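AP-4 complex accessory subunit Tepsin (Equus caballus, PDB 5WF2) probably associates with the adaptor complex AP-4 and may thereby take part in vesicular trafficking of proteins at the trans-Golgi network. Local coordinates at residues 28-33 with 51-56; 105-110 with 120-125. All blocks are in the same frame, centred on the assembly; numbering follows the deposited sequence.

Interaction 1 of 2, residues 28-33 with 51-56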
ATOM      1  N   LEU A  28       9.806  -7.516  -2.576  1.00 25.91           N
ATOM      2  CA  LEU A  28       8.700  -8.382  -2.964  1.00 27.30           C
ATOM      3  C   LEU A  28       8.332  -9.339  -1.839  1.00 29.17           C
ATOM      4  O   LEU A  28       7.154  -9.516  -1.527  1.00 30.65           O
ATOM      5  CB  LEU A  28       9.047  -9.145  -4.228  1.00 27.32           C
ATOM      6  CG  LEU A  28       7.962 -10.152  -4.642  1.00 32.95           C
ATOM      7  CD1 LEU A  28       6.595  -9.495  -4.901  1.00 35.64           C
ATOM      8  CD2 LEU A  28       8.390 -10.901  -5.872  1.00 34.25           C
ATOM      9  N   SER A  29       9.326  -9.961  -1.217  1.00 26.59           N
ATOM     10  CA  SER A  29       9.055 -10.840  -0.082  1.00 27.83           C
ATOM     11  C   SER A  29       8.298 -10.114   1.008  1.00 29.70           C
ATOM     12  O   SER A  29       7.386 -10.686   1.617  1.00 27.07           O
ATOM     13  CB  SER A  29      10.356 -11.390   0.491  1.00 29.84           C
ATOM     14  OG  SER A  29      11.125 -12.030  -0.522  1.00 35.95           O
ATOM     15  N   LEU A  30       8.676  -8.856   1.288  1.00 26.15           N
ATOM     16  CA  LEU A  30       7.990  -8.081   2.324  1.00 27.18           C
ATOM     17  C   LEU A  30       6.521  -7.885   1.973  1.00 23.83           C
ATOM     18  O   LEU A  30       5.633  -8.057   2.820  1.00 25.15           O
ATOM     19  CB  LEU A  30       8.672  -6.717   2.525  1.00 23.03           C
ATOM     20  CG  LEU A  30       7.999  -5.874   3.614  1.00 28.58           C
ATOM     21  CD1 LEU A  30       8.103  -6.527   5.004  1.00 30.70           C
ATOM     22  CD2 LEU A  30       8.567  -4.440   3.628  1.00 31.57           C
ATOM     23  N   VAL A  31       6.242  -7.498   0.732  1.00 23.40           N
ATOM     24  CA  VAL A  31       4.864  -7.224   0.331  1.00 26.53           C
ATOM     25  C   VAL A  31       4.057  -8.502   0.318  1.00 24.34           C
ATOM     26  O   VAL A  31       2.873  -8.511   0.676  1.00 25.98           O
ATOM     27  CB  VAL A  31       4.849  -6.548  -1.044  1.00 25.81           C
ATOM     28  CG1 VAL A  31       3.453  -6.530  -1.662  1.00 28.88           C
ATOM     29  CG2 VAL A  31       5.413  -5.118  -0.926  1.00 27.19           C
ATOM     30  N   GLN A  32       4.681  -9.606  -0.110  1.00 30.45           N
ATOM     31  CA  GLN A  32       3.978 -10.887  -0.082  1.00 30.75           C
ATOM     32  C   GLN A  32       3.652 -11.281   1.353  1.00 30.33           C
ATOM     33  O   GLN A  32       2.567 -11.785   1.628  1.00 35.20           O
ATOM     34  CB  GLN A  32       4.808 -11.963  -0.798  1.00 30.05           C
ATOM     35  CG  GLN A  32       4.869 -11.825  -2.308  1.00 34.90           C
ATOM     36  CD  GLN A  32       5.839 -12.812  -2.988  1.00 44.03           C
ATOM     37  OE1 GLN A  32       6.820 -13.275  -2.387  1.00 39.97           O
ATOM     38  NE2 GLN A  32       5.571 -13.104  -4.260  1.00 43.00           N
ATOM     39  N   THR A  33       4.549 -10.998   2.297  1.00 33.34           N
ATOM     40  CA  THR A  33       4.260 -11.285   3.698  1.00 33.17           C
ATOM     41  C   THR A  33       3.093 -10.450   4.198  1.00 34.97           C
ATOM     42  O   THR A  33       2.134 -10.973   4.786  1.00 34.25           O
ATOM     43  CB  THR A  33       5.504 -11.026   4.564  1.00 38.29           C
ATOM     44  OG1 THR A  33       6.424 -12.109   4.425  1.00 43.64           O
ATOM     45  CG2 THR A  33       5.162 -10.886   6.047  1.00 46.43           C
ATOM     46  N   VAL A  51       6.489  -1.403   8.677  1.00 26.31           N
ATOM     47  CA  VAL A  51       7.122  -0.084   8.629  1.00 28.78           C
ATOM     48  C   VAL A  51       8.610  -0.154   8.986  1.00 27.61           C
ATOM     49  O   VAL A  51       9.447   0.528   8.375  1.00 28.20           O
ATOM     50  CB  VAL A  51       6.354   0.862   9.550  1.00 28.25           C
ATOM     51  CG1 VAL A  51       7.117   2.139   9.758  1.00 41.04           C
ATOM     52  CG2 VAL A  51       5.029   1.129   8.922  1.00 34.65           C
ATOM     53  N   LYS A  52       8.959  -0.932   9.998  1.00 27.27           N
ATOM     54  CA  LYS A  52      10.367  -1.096  10.365  1.00 26.76           C
ATOM     55  C   LYS A  52      11.173  -1.637   9.196  1.00 28.36           C
ATOM     56  O   LYS A  52      12.228  -1.086   8.846  1.00 28.80           O
ATOM     57  CB  LYS A  52      10.472  -2.027  11.574  1.00 30.05           C
ATOM     58  CG  LYS A  52      11.897  -2.430  11.905  1.00 36.04           C
ATOM     59  CD  LYS A  52      12.019  -2.819  13.359  1.00 44.59           C
ATOM     60  CE  LYS A  52      13.274  -3.644  13.606  1.00 61.38           C
ATOM     61  NZ  LYS A  52      12.995  -5.122  13.625  1.00 66.09           N
ATOM     62  N   GLU A  53      10.652  -2.678   8.536  1.00 26.66           N
ATOM     63  CA  GLU A  53      11.360  -3.267   7.406  1.00 31.75           C
ATOM     64  C   GLU A  53      11.423  -2.313   6.228  1.00 29.52           C
ATOM     65  O   GLU A  53      12.439  -2.246   5.533  1.00 32.81           O
ATOM     66  CB  GLU A  53      10.682  -4.565   6.980  1.00 29.80           C
ATOM     67  CG  GLU A  53      10.852  -5.725   7.940  1.00 36.59           C
ATOM     68  CD  GLU A  53      12.309  -6.029   8.252  1.00 47.90           C
ATOM     69  OE1 GLU A  53      13.114  -6.112   7.300  1.00 54.32           O
ATOM     70  OE2 GLU A  53      12.645  -6.166   9.453  1.00 54.13           O
ATOM     71  N   CYS A  54      10.331  -1.596   5.952  1.00 31.31           N
ATOM     72  CA  CYS A  54      10.379  -0.564   4.918  1.00 29.64           C
ATOM     73  C   CYS A  54      11.560   0.374   5.110  1.00 30.17           C
ATOM     74  O   CYS A  54      12.219   0.761   4.142  1.00 34.16           O
ATOM     75  CB  CYS A  54       9.099   0.260   4.921  1.00 32.54           C
ATOM     76  SG  CYS A  54       7.772  -0.550   4.100  1.00 36.71           S
ATOM     77  N   GLY A  55      11.801   0.791   6.347  1.00 29.51           N
ATOM     78  CA  GLY A  55      12.914   1.673   6.645  1.00 29.69           C
ATOM     79  C   GLY A  55      14.249   1.108   6.254  1.00 28.98           C
ATOM     80  O   GLY A  55      15.201   1.873   6.073  1.00 32.68           O
ATOM     81  N   LEU A  56      14.351  -0.214   6.116  1.00 30.53           N
ATOM     82  CA  LEU A  56      15.623  -0.841   5.794  1.00 29.32           C
ATOM     83  C   LEU A  56      15.767  -1.156   4.316  1.00 31.45           C
ATOM     84  O   LEU A  56      16.878  -1.443   3.863  1.00 35.02           O
ATOM     85  CB  LEU A  56      15.796  -2.131   6.629  1.00 33.80           C
ATOM     86  CG  LEU A  56      15.806  -1.902   8.146  1.00 33.77           C
ATOM     87  CD1 LEU A  56      15.776  -3.223   8.955  1.00 39.38           C
ATOM     88  CD2 LEU A  56      17.002  -1.055   8.557  1.00 33.16           C
TER

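Interaction 2 of 2, residues 105-110 with 120-125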
ATOM      1  N   PRO A 105      -3.007   7.465  -9.067  1.00 26.63           N
ATOM      2  CA  PRO A 105      -3.791   6.846 -10.153  1.00 27.50           C
ATOM      3  C   PRO A 105      -4.555   5.606  -9.746  1.00 27.73           C
ATOM      4  O   PRO A 105      -5.732   5.466 -10.100  1.00 22.73           O
ATOM      5  CB  PRO A 105      -2.726   6.534 -11.213  1.00 29.28           C
ATOM      6  CG  PRO A 105      -1.681   7.532 -10.985  1.00 32.92           C
ATOM      7  CD  PRO A 105      -1.618   7.712  -9.493  1.00 26.60           C
ATOM      8  N   ARG A 106      -3.917   4.685  -9.031  1.00 23.90           N
ATOM      9  CA  ARG A 106      -4.604   3.467  -8.657  1.00 24.23           C
ATOM     10  C   ARG A 106      -5.638   3.734  -7.578  1.00 22.55           C
ATOM     11  O   ARG A 106      -6.737   3.166  -7.610  1.00 21.23           O
ATOM     12  CB  ARG A 106      -3.615   2.400  -8.208  1.00 24.72           C
ATOM     13  CG  ARG A 106      -4.269   1.021  -7.984  1.00 25.55           C
ATOM     14  CD  ARG A 106      -5.059   0.493  -9.260  1.00 31.42           C
ATOM     15  NE  ARG A 106      -5.710  -0.791  -8.992  1.00 34.35           N
ATOM     16  CZ  ARG A 106      -6.840  -1.218  -9.565  1.00 34.52           C
ATOM     17  NH1 ARG A 106      -7.482  -0.469 -10.454  1.00 37.72           N
ATOM     18  NH2 ARG A 106      -7.359  -2.389  -9.206  1.00 32.75           N
ATOM     19  N   LEU A 107      -5.333   4.622  -6.637  1.00 20.49           N
ATOM     20  CA  LEU A 107      -6.339   4.998  -5.644  1.00 20.26           C
ATOM     21  C   LEU A 107      -7.544   5.666  -6.294  1.00 19.88           C
ATOM     22  O   LEU A 107      -8.688   5.420  -5.879  1.00 21.49           O
ATOM     23  CB  LEU A 107      -5.725   5.914  -4.594  1.00 21.17           C
ATOM     24  CG  LEU A 107      -4.741   5.274  -3.624  1.00 20.51           C
ATOM     25  CD1 LEU A 107      -4.200   6.350  -2.728  1.00 19.81           C
ATOM     26  CD2 LEU A 107      -5.475   4.223  -2.766  1.00 23.67           C
ATOM     27  N   GLN A 108      -7.329   6.517  -7.308  1.00 19.60           N
ATOM     28  CA  GLN A 108      -8.459   7.106  -8.033  1.00 20.45           C
ATOM     29  C   GLN A 108      -9.297   6.026  -8.724  1.00 22.27           C
ATOM     30  O   GLN A 108     -10.531   6.071  -8.678  1.00 25.92           O
ATOM     31  CB  GLN A 108      -7.981   8.136  -9.080  1.00 24.88           C
ATOM     32  CG  GLN A 108      -7.726   9.525  -8.562  1.00 28.57           C
ATOM     33  CD  GLN A 108      -7.017  10.436  -9.581  1.00 31.98           C
ATOM     34  OE1 GLN A 108      -6.453   9.970 -10.575  1.00 35.24           O
ATOM     35  NE2 GLN A 108      -7.079  11.750  -9.339  1.00 34.95           N
ATOM     36  N   GLU A 109      -8.651   5.057  -9.368  1.00 26.09           N
ATOM     37  CA  GLU A 109      -9.383   3.963 -10.006  1.00 29.26           C
ATOM     38  C   GLU A 109     -10.235   3.189  -9.006  1.00 32.12           C
ATOM     39  O   GLU A 109     -11.416   2.893  -9.268  1.00 25.47           O
ATOM     40  CB  GLU A 109      -8.418   3.024 -10.707  1.00 29.21           C
ATOM     41  CG  GLU A 109      -7.876   3.589 -12.013  1.00 30.42           C
ATOM     42  CD  GLU A 109      -6.689   2.832 -12.558  1.00 38.61           C
ATOM     43  OE1 GLU A 109      -6.354   1.735 -12.028  1.00 35.30           O
ATOM     44  OE2 GLU A 109      -6.083   3.358 -13.522  1.00 45.08           O
ATOM     45  N   LEU A 110      -9.655   2.827  -7.861  1.00 23.54           N
ATOM     46  CA  LEU A 110     -10.404   2.055  -6.873  1.00 19.67           C
ATOM     47  C   LEU A 110     -11.543   2.874  -6.288  1.00 24.36           C
ATOM     48  O   LEU A 110     -12.645   2.347  -6.072  1.00 25.73           O
ATOM     49  CB  LEU A 110      -9.496   1.534  -5.771  1.00 21.34           C
ATOM     50  CG  LEU A 110      -8.363   0.567  -6.159  1.00 23.90           C
ATOM     51  CD1 LEU A 110      -7.525   0.226  -4.994  1.00 27.67           C
ATOM     52  CD2 LEU A 110      -8.868  -0.720  -6.717  1.00 27.18           C
ATOM     53  N   ASN A 120     -14.241   2.065  -0.415  1.00 25.84           N
ATOM     54  CA  ASN A 120     -14.298   2.975   0.714  1.00 29.24           C
ATOM     55  C   ASN A 120     -12.898   3.252   1.251  1.00 25.18           C
ATOM     56  O   ASN A 120     -12.532   4.404   1.521  1.00 26.01           O
ATOM     57  CB  ASN A 120     -15.190   2.389   1.819  1.00 30.99           C
ATOM     58  CG  ASN A 120     -15.281   3.307   3.054  1.00 47.24           C
ATOM     59  OD1 ASN A 120     -14.896   2.928   4.175  1.00 50.28           O
ATOM     60  ND2 ASN A 120     -15.794   4.519   2.849  1.00 40.04           N
ATOM     61  N   LYS A 121     -12.111   2.210   1.428  1.00 22.13           N
ATOM     62  CA  LYS A 121     -10.798   2.386   2.032  1.00 27.30           C
ATOM     63  C   LYS A 121      -9.871   3.162   1.101  1.00 23.16           C
ATOM     64  O   LYS A 121      -9.100   4.019   1.554  1.00 19.65           O
ATOM     65  CB  LYS A 121     -10.204   1.027   2.402  1.00 22.40           C
ATOM     66  CG  LYS A 121      -8.900   1.139   3.254  1.00 29.47           C
ATOM     67  CD  LYS A 121      -8.373  -0.224   3.777  1.00 33.68           C
ATOM     68  CE  LYS A 121      -7.810  -0.083   5.209  1.00 39.71           C
ATOM     69  NZ  LYS A 121      -6.989   1.157   5.292  1.00 43.76           N
ATOM     70  N   ALA A 122      -9.917   2.873  -0.200  1.00 22.27           N
ATOM     71  CA  ALA A 122      -9.105   3.634  -1.150  1.00 20.99           C
ATOM     72  C   ALA A 122      -9.494   5.094  -1.144  1.00 18.69           C
ATOM     73  O   ALA A 122      -8.639   5.976  -1.279  1.00 19.34           O
ATOM     74  CB  ALA A 122      -9.282   3.060  -2.549  1.00 23.52           C
ATOM     75  N   THR A 123     -10.789   5.377  -1.026  1.00 22.83           N
ATOM     76  CA  THR A 123     -11.239   6.758  -1.022  1.00 20.94           C
ATOM     77  C   THR A 123     -10.680   7.499   0.193  1.00 20.12           C
ATOM     78  O   THR A 123     -10.176   8.623   0.060  1.00 20.31           O
ATOM     79  CB  THR A 123     -12.767   6.829  -1.055  1.00 25.49           C
ATOM     80  OG1 THR A 123     -13.270   6.215  -2.260  1.00 24.46           O
ATOM     81  CG2 THR A 123     -13.229   8.269  -1.029  1.00 28.98           C
ATOM     82  N   LYS A 124     -10.739   6.875   1.388  1.00 22.56           N
ATOM     83  CA  LYS A 124     -10.279   7.566   2.605  1.00 23.26           C
ATOM     84  C   LYS A 124      -8.786   7.828   2.547  1.00 20.30           C
ATOM     85  O   LYS A 124      -8.321   8.892   2.960  1.00 19.58           O
ATOM     86  CB  LYS A 124     -10.602   6.751   3.862  1.00 21.75           C
ATOM     87  CG  LYS A 124     -12.033   6.346   3.950  1.00 30.83           C
ATOM     88  CD  LYS A 124     -12.533   6.149   5.388  1.00 30.21           C
ATOM     89  CE  LYS A 124     -11.928   4.971   6.077  1.00 30.42           C
ATOM     90  NZ  LYS A 124     -12.755   4.606   7.310  1.00 29.07           N
ATOM     91  N   ILE A 125      -8.021   6.877   2.006  1.00 20.73           N
ATOM     92  CA  ILE A 125      -6.581   7.067   1.873  1.00 18.56           C
ATOM     93  C   ILE A 125      -6.300   8.218   0.913  1.00 20.08           C
ATOM     94  O   ILE A 125      -5.436   9.065   1.158  1.00 20.86           O
ATOM     95  CB  ILE A 125      -5.910   5.777   1.383  1.00 21.26           C
ATOM     96  CG1 ILE A 125      -6.008   4.673   2.429  1.00 20.40           C
ATOM     97  CG2 ILE A 125      -4.473   6.039   1.078  1.00 21.54           C
ATOM     98  CD1 ILE A 125      -5.622   3.292   1.985  1.00 23.66           C
TER

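Interaction 1 of 2, residues 28-33 with 51-56
L30 spans the gap between two helices by resting the fork of its side chain on E53 and C54. Its CG stands anti to the backbone N (chi1 -179°), which carries both methyl groups out from helix 25-35 toward helix 44-56. L30 CD1 lies 3.8 Å from E53 CB, and L30 CD2 sits 4.0 Å from the same E53 CB, so the methylene at the root of the glutamate is straddled by the two branches. The leucine and the glutamate meet at a slant. E53 turns its CG away from its own carbonyl carbon and bends again at chi2 (-55°), and its carboxylate leads off from the interface; the glutamate thus offers hydrocarbon to the leucine and keeps its charge elsewhere. L30 CD2 also meets C54 SG at 4.0 Å, an apolar touch with a buried cysteine, and so bridges the two residues. No hydrogen bond crosses between the segments, and the backbones stay well apart, with L30 CA and E53 CA 7.8 Å from each other. Cutting L30 back to an alanine is likely to open a gap beside C54 SG and strip the E53 methylene of the two methyls that straddle it. In the VHS/ENTH-like domain of tepsin, L30 also touches L57 in the loop that leads on to helix 59-68, while C54 packs on C59 of that helix, which V31 meets through V62, L65 and L66.

Interaction 2 of 2, residues 105-110 with 120-125
A122 of helix 117-132 presses its single methyl group between L107 and L110 of helix 96-111, at the meeting of the last two helices in this all-helical VHS/ENTH-like domain. The segment axes come within 8.4 Å and run closer to antiparallel than parallel, with 135° between their directions. Such an approach suits the small alanine: the CA atoms of L107 and A122 are 5.5 Å apart, close enough that the alanine methyl lies directly against the leucines. A122 CB is the bump, and the hollow is walled by L110 CB at 3.6 Å and by L107 CD2 at 4.0 Å. The same L107 methyl also reaches the backbone at A122 O, so this branch lies against the surface of the facing helix beside the alanine. The other branch of L107 goes one turn further along, where its CD1 meets I125 CG2 at 3.8 Å. The two residues cross there at about a right angle, branch against branch. With CG2 anti to the backbone N (chi1 -66° for CG1), I125 turns that methyl to L107 CD1. All four residues are buried; the side-chain contacts are apolar, and no hydrogen bond crosses between the segments. L82 of helix 75-89 touches both L107 and I125, bringing a third helix to their junction, while L126 adds to the packing on L107. Behind the interface on helix 96-111, the guanidinium of R106 has L110 CD2 over one face, and its NH2 bonds to L70 O. R106 NH1 forms a salt bridge 2.9 Å long with E109 OE1, which accepts through its anti lone pair and lies 15° out of the guanidinium plane.

In the fold
From the N terminus, helix 25-35 is the first to be tied back: interaction 1 joins it to helix 44-56, the next helix in the chain, closing a short loop of 17 residues between the segments. The chain then builds helices 59-68 and 75-89 before interaction 2 closes a second, shorter loop of nine residues by pairing helix 96-111 with helix 117-132. The two closures follow in series, neither enclosing nor crossing the other. The centres of interaction 1 and interaction 2 are about 22 Å apart, on opposite sides of the chain's centre. Helices 59-68 and 75-89, which separate the two closures along the chain, reach them through C54 and through L107 and I125 respectively.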